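Local coordinates for phage-related conserved hypothetical protein, BB2244 (Bordetella bronchiseptica, PDB 2BDV) that is of unknown function but is probably an SRAP-type protein acting in the response to DNA damage, at residues 35-47 against 52-64. Sequence-based numbering, arbitrary orientation.
Sequences NIPPGTRPLTMHR and AEALARLPWGYKP
Ala56 O is gripped twice by Thr44: the backbone N lies 2.7 Å away, while OG1, 3.1 Å from the same Ala56 O, stands above the carbonyl plane. A chi1 of 78°, which sets OG1 between backbone N and carbonyl carbon, brings the hydroxyl there. A threonine thus suits this buried spot, its hydroxyl tied to the neighbouring strand and its CG2 packed on Leu58 CB.

Thr44 with Ala56 and His46 with Ala54 are the hydrogen-bonded pairs of the antiparallel ladder; Leu43 with Arg57 and Met45 with Leu55 alternate as non-hydrogen-bonded pairs. On the latter face, Leu43 CG lies over one face of the Arg57 guanidinium, toward its rim, and the long, extended arginine can reach Arg41 O, which takes an in-plane hydrogen bond from Arg57 NH1 (2.7 Å). Met45 and Leu55 run side by side, with Met45 reaching on to helix 11-18. At the far end the Arg47 guanidinium and Glu53 carboxylate planes stack 4° apart; Glu53 OE2 lies over the guanidinium centre, a salt bridge of charges alone, whereas Arg47 NE hydrogen-bonds Gln51 O.

Beyond the strands, hydrogen bonds run from Trp60 N to Thr40 O (2.9 Å) and from Gly39 N to Trp60 O. Gly39 has positive phi (94°), where a CB would jam against the preceding carbonyl O. With chi1 at -176° the indole swings away from the backbone N of Trp60 and packs against Pro38, whose compact ring suits its face: Pro38 CG makes a CH-pi contact 3.8 Å from the six-membered ring centroid. Ile36 O meets the ring edge, and Trp60 NE1 hydrogen-bonds Ile72 O. The whole is a two-stranded antiparallel beta hairpin, its pairing prolonged past the strands to the Pro38-Trp60 CH-pi contact, within the SRAP fold.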
ATOM      1  N   ASN A  35      -8.140 -10.935  -3.203  1.00 44.17           N
ATOM      2  CA  ASN A  35      -7.084 -10.841  -4.212  1.00 43.58           C
ATOM      3  C   ASN A  35      -7.154  -9.500  -4.929  1.00 41.75           C
ATOM      4  O   ASN A  35      -7.923  -9.336  -5.876  1.00 43.17           O
ATOM      5  CB  ASN A  35      -7.242 -11.974  -5.229  1.00 45.99           C
ATOM      6  CG  ASN A  35      -6.112 -12.019  -6.240  1.00 49.41           C
ATOM      7  OD1 ASN A  35      -4.958 -12.290  -5.895  1.00 49.92           O
ATOM      8  ND2 ASN A  35      -6.439 -11.752  -7.501  1.00 51.24           N
ATOM      9  N   ILE A  36      -6.336  -8.547  -4.489  1.00 37.32           N
ATOM     10  CA  ILE A  36      -6.347  -7.216  -5.078  1.00 32.63           C
ATOM     11  C   ILE A  36      -5.028  -6.827  -5.727  1.00 30.53           C
ATOM     12  O   ILE A  36      -4.008  -6.672  -5.053  1.00 28.97           O
ATOM     13  CB  ILE A  36      -6.695  -6.156  -4.019  1.00 31.66           C
ATOM     14  CG1 ILE A  36      -8.036  -6.495  -3.363  1.00 30.51           C
ATOM     15  CG2 ILE A  36      -6.731  -4.781  -4.655  1.00 32.25           C
ATOM     16  CD1 ILE A  36      -8.417  -5.576  -2.222  1.00 29.08           C
ATOM     17  N   PRO A  37      -5.029  -6.679  -7.058  1.00 28.90           N
ATOM     18  CA  PRO A  37      -3.813  -6.302  -7.778  1.00 27.55           C
ATOM     19  C   PRO A  37      -3.843  -4.839  -8.175  1.00 24.75           C
ATOM     20  O   PRO A  37      -4.845  -4.156  -7.994  1.00 25.02           O
ATOM     21  CB  PRO A  37      -3.870  -7.191  -9.006  1.00 29.57           C
ATOM     22  CG  PRO A  37      -5.328  -7.103  -9.358  1.00 28.38           C
ATOM     23  CD  PRO A  37      -6.011  -7.272  -7.989  1.00 28.28           C
ATOM     24  N   PRO A  38      -2.728  -4.337  -8.708  1.00 24.17           N
ATOM     25  CA  PRO A  38      -2.645  -2.942  -9.146  1.00 24.05           C
ATOM     26  C   PRO A  38      -3.622  -2.745 -10.311  1.00 25.57           C
ATOM     27  O   PRO A  38      -3.986  -3.706 -10.998  1.00 21.75           O
ATOM     28  CB  PRO A  38      -1.195  -2.814  -9.595  1.00 23.16           C
ATOM     29  CG  PRO A  38      -0.491  -3.735  -8.642  1.00 25.25           C
ATOM     30  CD  PRO A  38      -1.391  -4.943  -8.630  1.00 22.00           C
ATOM     31  N   GLY A  39      -4.051  -1.505 -10.528  1.00 25.95           N
ATOM     32  CA  GLY A  39      -4.973  -1.237 -11.616  1.00 26.64           C
ATOM     33  C   GLY A  39      -6.427  -1.264 -11.193  1.00 28.24           C
ATOM     34  O   GLY A  39      -7.318  -1.085 -12.020  1.00 27.34           O
ATOM     35  N   THR A  40      -6.674  -1.506  -9.911  1.00 28.36           N
ATOM     36  CA  THR A  40      -8.037  -1.526  -9.406  1.00 29.13           C
ATOM     37  C   THR A  40      -8.206  -0.328  -8.478  1.00 29.81           C
ATOM     38  O   THR A  40      -7.306   0.511  -8.366  1.00 29.40           O
ATOM     39  CB  THR A  40      -8.339  -2.820  -8.627  1.00 29.49           C
ATOM     40  OG1 THR A  40      -7.542  -2.862  -7.440  1.00 30.19           O
ATOM     41  CG2 THR A  40      -8.023  -4.046  -9.487  1.00 30.88           C
ATOM     42  N   ARG A  41      -9.357  -0.252  -7.817  1.00 28.74           N
ATOM     43  CA  ARG A  41      -9.650   0.842  -6.899  1.00 28.84           C
ATOM     44  C   ARG A  41      -9.779   0.308  -5.475  1.00 26.86           C
ATOM     45  O   ARG A  41     -10.892   0.121  -4.976  1.00 28.49           O
ATOM     46  CB  ARG A  41     -10.968   1.519  -7.280  1.00 32.05           C
ATOM     47  CG  ARG A  41     -11.087   1.950  -8.730  1.00 37.26           C
ATOM     48  CD  ARG A  41     -10.365   3.250  -8.984  1.00 41.15           C
ATOM     49  NE  ARG A  41     -10.626   3.756 -10.329  1.00 45.33           N
ATOM     50  CZ  ARG A  41     -11.819   4.145 -10.769  1.00 46.72           C
ATOM     51  NH1 ARG A  41     -12.879   4.087  -9.970  1.00 46.83           N
ATOM     52  NH2 ARG A  41     -11.952   4.595 -12.011  1.00 46.77           N
ATOM     53  N   PRO A  42      -8.648   0.059  -4.800  1.00 23.28           N
ATOM     54  CA  PRO A  42      -8.736  -0.453  -3.429  1.00 21.73           C
ATOM     55  C   PRO A  42      -9.219   0.629  -2.475  1.00 19.68           C
ATOM     56  O   PRO A  42      -9.092   1.814  -2.761  1.00 19.02           O
ATOM     57  CB  PRO A  42      -7.296  -0.867  -3.105  1.00 20.85           C
ATOM     58  CG  PRO A  42      -6.609  -0.944  -4.453  1.00 20.99           C
ATOM     59  CD  PRO A  42      -7.248   0.162  -5.233  1.00 21.27           C
ATOM     60  N   LEU A  43      -9.780   0.216  -1.344  1.00 19.99           N
ATOM     61  CA  LEU A  43     -10.223   1.171  -0.342  1.00 19.51           C
ATOM     62  C   LEU A  43      -9.001   1.903   0.178  1.00 20.05           C
ATOM     63  O   LEU A  43      -7.931   1.308   0.315  1.00 18.67           O
ATOM     64  CB  LEU A  43     -10.876   0.454   0.831  1.00 20.81           C
ATOM     65  CG  LEU A  43     -12.329   0.027   0.668  1.00 25.20           C
ATOM     66  CD1 LEU A  43     -12.730  -0.888   1.806  1.00 26.78           C
ATOM     67  CD2 LEU A  43     -13.206   1.282   0.636  1.00 25.71           C
ATOM     68  N   THR A  44      -9.156   3.193   0.457  1.00 20.60           N
ATOM     69  CA  THR A  44      -8.068   3.995   1.014  1.00 19.21           C
ATOM     70  C   THR A  44      -8.675   4.985   2.002  1.00 20.20           C
ATOM     71  O   THR A  44      -9.867   5.298   1.937  1.00 21.36           O
ATOM     72  CB  THR A  44      -7.286   4.829  -0.061  1.00 17.43           C
ATOM     73  OG1 THR A  44      -8.037   5.995  -0.416  1.00 15.80           O
ATOM     74  CG2 THR A  44      -7.017   4.007  -1.313  1.00 17.28           C
HETATM   75  N   MSE A  45      -7.850   5.465   2.919  1.00 19.47           N
HETATM   76  CA  MSE A  45      -8.279   6.451   3.897  1.00 21.68           C
HETATM   77  C   MSE A  45      -7.330   7.633   3.782  1.00 20.37           C
HETATM   78  O   MSE A  45      -6.119   7.447   3.635  1.00 19.90           O
HETATM   79  CB  MSE A  45      -8.264   5.850   5.300  1.00 22.85           C
HETATM   80  CG  MSE A  45      -9.266   4.714   5.432  1.00 27.73           C
HETATM   81 SE   MSE A  45      -9.551   4.097   7.234  1.00 39.23          SE
HETATM   82  CE  MSE A  45      -7.981   3.019   7.401  1.00 27.32           C
ATOM     83  N   HIS A  46      -7.888   8.843   3.831  1.00 21.29           N
ATOM     84  CA  HIS A  46      -7.090  10.061   3.683  1.00 22.01           C
ATOM     85  C   HIS A  46      -7.836  11.353   4.022  1.00 20.40           C
ATOM     86  O   HIS A  46      -9.029  11.348   4.312  1.00 21.80           O
ATOM     87  CB  HIS A  46      -6.594  10.165   2.242  1.00 21.00           C
ATOM     88  CG  HIS A  46      -7.699  10.330   1.243  1.00 25.26           C
ATOM     89  ND1 HIS A  46      -8.465  11.474   1.158  1.00 26.36           N
ATOM     90  CD2 HIS A  46      -8.185   9.481   0.304  1.00 26.35           C
ATOM     91  CE1 HIS A  46      -9.375  11.324   0.209  1.00 27.00           C
ATOM     92  NE2 HIS A  46      -9.226  10.125  -0.323  1.00 27.83           N
ATOM     93  N   ARG A  47      -7.103  12.459   3.955  1.00 20.93           N
ATOM     94  CA  ARG A  47      -7.646  13.785   4.216  1.00 21.58           C
ATOM     95  C   ARG A  47      -7.111  14.710   3.121  1.00 22.09           C
ATOM     96  O   ARG A  47      -6.638  15.814   3.389  1.00 24.19           O
ATOM     97  CB  ARG A  47      -7.200  14.264   5.600  1.00 19.81           C
ATOM     98  CG  ARG A  47      -7.558  13.274   6.692  1.00 18.65           C
ATOM     99  CD  ARG A  47      -7.058  13.716   8.046  1.00 22.05           C
ATOM    100  NE  ARG A  47      -7.665  14.969   8.489  1.00 21.13           N
ATOM    101  CZ  ARG A  47      -7.302  15.603   9.599  1.00 21.82           C
ATOM    102  NH1 ARG A  47      -7.888  16.740   9.945  1.00 19.75           N
ATOM    103  NH2 ARG A  47      -6.336  15.098  10.356  1.00 21.16           N
ATOM    104  N   ALA A  52     -10.592  16.939   5.298  1.00 23.24           N
ATOM    105  CA  ALA A  52     -11.636  16.049   5.782  1.00 23.43           C
ATOM    106  C   ALA A  52     -11.233  14.574   5.763  1.00 25.16           C
ATOM    107  O   ALA A  52     -10.660  14.083   4.785  1.00 25.30           O
ATOM    108  CB  ALA A  52     -12.912  16.256   4.972  1.00 20.82           C
ATOM    109  N   GLU A  53     -11.526  13.872   6.855  1.00 22.61           N
ATOM    110  CA  GLU A  53     -11.203  12.456   6.931  1.00 24.82           C
ATOM    111  C   GLU A  53     -12.161  11.705   6.018  1.00 23.00           C
ATOM    112  O   GLU A  53     -13.360  11.969   6.015  1.00 22.49           O
ATOM    113  CB  GLU A  53     -11.333  11.935   8.373  1.00 22.64           C
ATOM    114  CG  GLU A  53     -10.307  12.521   9.333  1.00 25.46           C
ATOM    115  CD  GLU A  53     -10.748  13.832   9.984  1.00 28.25           C
ATOM    116  OE1 GLU A  53     -11.695  14.489   9.481  1.00 27.92           O
ATOM    117  OE2 GLU A  53     -10.131  14.206  11.004  1.00 27.96           O
ATOM    118  N   ALA A  54     -11.638  10.777   5.234  1.00 20.67           N
ATOM    119  CA  ALA A  54     -12.509  10.035   4.348  1.00 21.81           C
ATOM    120  C   ALA A  54     -12.050   8.610   4.080  1.00 22.57           C
ATOM    121  O   ALA A  54     -10.888   8.244   4.303  1.00 21.20           O
ATOM    122  CB  ALA A  54     -12.662  10.778   3.035  1.00 20.90           C
ATOM    123  N   LEU A  55     -13.002   7.821   3.594  1.00 21.85           N
ATOM    124  CA  LEU A  55     -12.797   6.435   3.231  1.00 22.93           C
ATOM    125  C   LEU A  55     -13.346   6.336   1.812  1.00 24.07           C
ATOM    126  O   LEU A  55     -14.560   6.363   1.610  1.00 25.36           O
ATOM    127  CB  LEU A  55     -13.584   5.521   4.168  1.00 23.16           C
ATOM    128  CG  LEU A  55     -13.518   4.022   3.842  1.00 24.71           C
ATOM    129  CD1 LEU A  55     -12.140   3.494   4.186  1.00 24.63           C
ATOM    130  CD2 LEU A  55     -14.582   3.263   4.633  1.00 25.77           C
ATOM    131  N   ALA A  56     -12.444   6.249   0.834  1.00 23.70           N
ATOM    132  CA  ALA A  56     -12.824   6.171  -0.574  1.00 23.01           C
ATOM    133  C   ALA A  56     -11.928   5.230  -1.373  1.00 23.42           C
ATOM    134  O   ALA A  56     -10.891   4.774  -0.890  1.00 24.35           O
ATOM    135  CB  ALA A  56     -12.791   7.564  -1.199  1.00 23.27           C
ATOM    136  N   ARG A  57     -12.336   4.951  -2.606  1.00 23.64           N
ATOM    137  CA  ARG A  57     -11.585   4.067  -3.484  1.00 23.38           C
ATOM    138  C   ARG A  57     -10.755   4.860  -4.473  1.00 23.37           C
ATOM    139  O   ARG A  57     -11.277   5.644  -5.261  1.00 26.27           O
ATOM    140  CB  ARG A  57     -12.536   3.133  -4.236  1.00 23.09           C
ATOM    141  CG  ARG A  57     -13.205   2.118  -3.341  1.00 23.17           C
ATOM    142  CD  ARG A  57     -14.009   1.111  -4.137  1.00 24.44           C
ATOM    143  NE  ARG A  57     -14.540   0.052  -3.272  1.00 25.85           N
ATOM    144  CZ  ARG A  57     -13.853  -1.017  -2.880  1.00 23.73           C
ATOM    145  NH1 ARG A  57     -12.600  -1.190  -3.276  1.00 25.79           N
ATOM    146  NH2 ARG A  57     -14.415  -1.906  -2.082  1.00 26.92           N
ATOM    147  N   LEU A  58      -9.449   4.656  -4.428  1.00 23.74           N
ATOM    148  CA  LEU A  58      -8.548   5.361  -5.327  1.00 21.28           C
ATOM    149  C   LEU A  58      -7.834   4.329  -6.195  1.00 20.79           C
ATOM    150  O   LEU A  58      -7.702   3.165  -5.808  1.00 18.35           O
ATOM    151  CB  LEU A  58      -7.549   6.186  -4.503  1.00 20.53           C
ATOM    152  CG  LEU A  58      -7.957   7.606  -4.065  1.00 22.82           C
ATOM    153  CD1 LEU A  58      -9.359   7.617  -3.485  1.00 23.82           C
ATOM    154  CD2 LEU A  58      -6.947   8.125  -3.057  1.00 18.54           C
ATOM    155  N   PRO A  59      -7.393   4.735  -7.391  1.00 20.66           N
ATOM    156  CA  PRO A  59      -6.690   3.855  -8.328  1.00 20.61           C
ATOM    157  C   PRO A  59      -5.280   3.510  -7.863  1.00 19.80           C
ATOM    158  O   PRO A  59      -4.478   4.405  -7.569  1.00 17.03           O
ATOM    159  CB  PRO A  59      -6.647   4.675  -9.617  1.00 22.35           C
ATOM    160  CG  PRO A  59      -7.818   5.566  -9.502  1.00 23.46           C
ATOM    161  CD  PRO A  59      -7.786   5.984  -8.058  1.00 23.24           C
ATOM    162  N   TRP A  60      -4.989   2.212  -7.805  1.00 16.51           N
ATOM    163  CA  TRP A  60      -3.676   1.720  -7.404  1.00 17.54           C
ATOM    164  C   TRP A  60      -2.821   1.595  -8.664  1.00 18.32           C
ATOM    165  O   TRP A  60      -3.145   0.822  -9.564  1.00 20.24           O
ATOM    166  CB  TRP A  60      -3.812   0.347  -6.725  1.00 14.84           C
ATOM    167  CG  TRP A  60      -2.525  -0.203  -6.189  1.00 14.61           C
ATOM    168  CD1 TRP A  60      -1.368   0.490  -5.974  1.00 15.77           C
ATOM    169  CD2 TRP A  60      -2.274  -1.542  -5.745  1.00 13.22           C
ATOM    170  NE1 TRP A  60      -0.418  -0.328  -5.425  1.00 14.54           N
ATOM    171  CE2 TRP A  60      -0.948  -1.583  -5.271  1.00 14.61           C
ATOM    172  CE3 TRP A  60      -3.045  -2.715  -5.699  1.00 11.93           C
ATOM    173  CZ2 TRP A  60      -0.367  -2.752  -4.756  1.00 13.91           C
ATOM    174  CZ3 TRP A  60      -2.477  -3.873  -5.191  1.00 11.67           C
ATOM    175  CH2 TRP A  60      -1.146  -3.885  -4.723  1.00 15.41           C
ATOM    176  N   GLY A  61      -1.741   2.366  -8.732  1.00 18.49           N
ATOM    177  CA  GLY A  61      -0.868   2.328  -9.894  1.00 19.70           C
ATOM    178  C   GLY A  61      -0.655   3.722 -10.460  1.00 21.05           C
ATOM    179  O   GLY A  61      -1.540   4.269 -11.123  1.00 21.68           O
ATOM    180  N   TYR A  62       0.516   4.301 -10.199  1.00 22.43           N
ATOM    181  CA  TYR A  62       0.834   5.653 -10.669  1.00 24.15           C
ATOM    182  C   TYR A  62       1.637   5.691 -11.967  1.00 26.60           C
ATOM    183  O   TYR A  62       2.714   5.100 -12.072  1.00 25.77           O
ATOM    184  CB  TYR A  62       1.586   6.443  -9.584  1.00 24.42           C
ATOM    185  CG  TYR A  62       1.984   7.851  -9.996  1.00 27.61           C
ATOM    186  CD1 TYR A  62       1.029   8.769 -10.434  1.00 26.93           C
ATOM    187  CD2 TYR A  62       3.318   8.265  -9.961  1.00 26.41           C
ATOM    188  CE1 TYR A  62       1.389  10.056 -10.829  1.00 28.99           C
ATOM    189  CE2 TYR A  62       3.688   9.555 -10.353  1.00 25.26           C
ATOM    190  CZ  TYR A  62       2.720  10.444 -10.788  1.00 27.45           C
ATOM    191  OH  TYR A  62       3.070  11.716 -11.206  1.00 26.38           O
ATOM    192  N   LYS A  63       1.091   6.414 -12.943  1.00 28.71           N
ATOM    193  CA  LYS A  63       1.702   6.577 -14.256  1.00 32.22           C
ATOM    194  C   LYS A  63       2.060   8.039 -14.525  1.00 32.93           C
ATOM    195  O   LYS A  63       1.204   8.833 -14.914  1.00 30.08           O
ATOM    196  CB  LYS A  63       0.739   6.098 -15.339  1.00 35.54           C
ATOM    197  CG  LYS A  63       1.282   6.246 -16.750  1.00 40.52           C
ATOM    198  CD  LYS A  63       0.261   5.806 -17.792  1.00 44.45           C
ATOM    199  CE  LYS A  63      -0.973   6.695 -17.787  1.00 45.87           C
ATOM    200  NZ  LYS A  63      -2.027   6.148 -18.686  1.00 45.83           N
ATOM    201  N   PRO A  64       3.337   8.407 -14.336  1.00 36.77           N
ATOM    202  CA  PRO A  64       3.788   9.784 -14.567  1.00 38.95           C
ATOM    203  C   PRO A  64       3.409  10.285 -15.959  1.00 41.43           C
ATOM    204  O   PRO A  64       3.509   9.548 -16.943  1.00 41.16           O
ATOM    205  CB  PRO A  64       5.301   9.688 -14.373  1.00 40.51           C
ATOM    206  CG  PRO A  64       5.603   8.287 -14.826  1.00 41.09           C
ATOM    207  CD  PRO A  64       4.492   7.510 -14.141  1.00 38.30           C
TER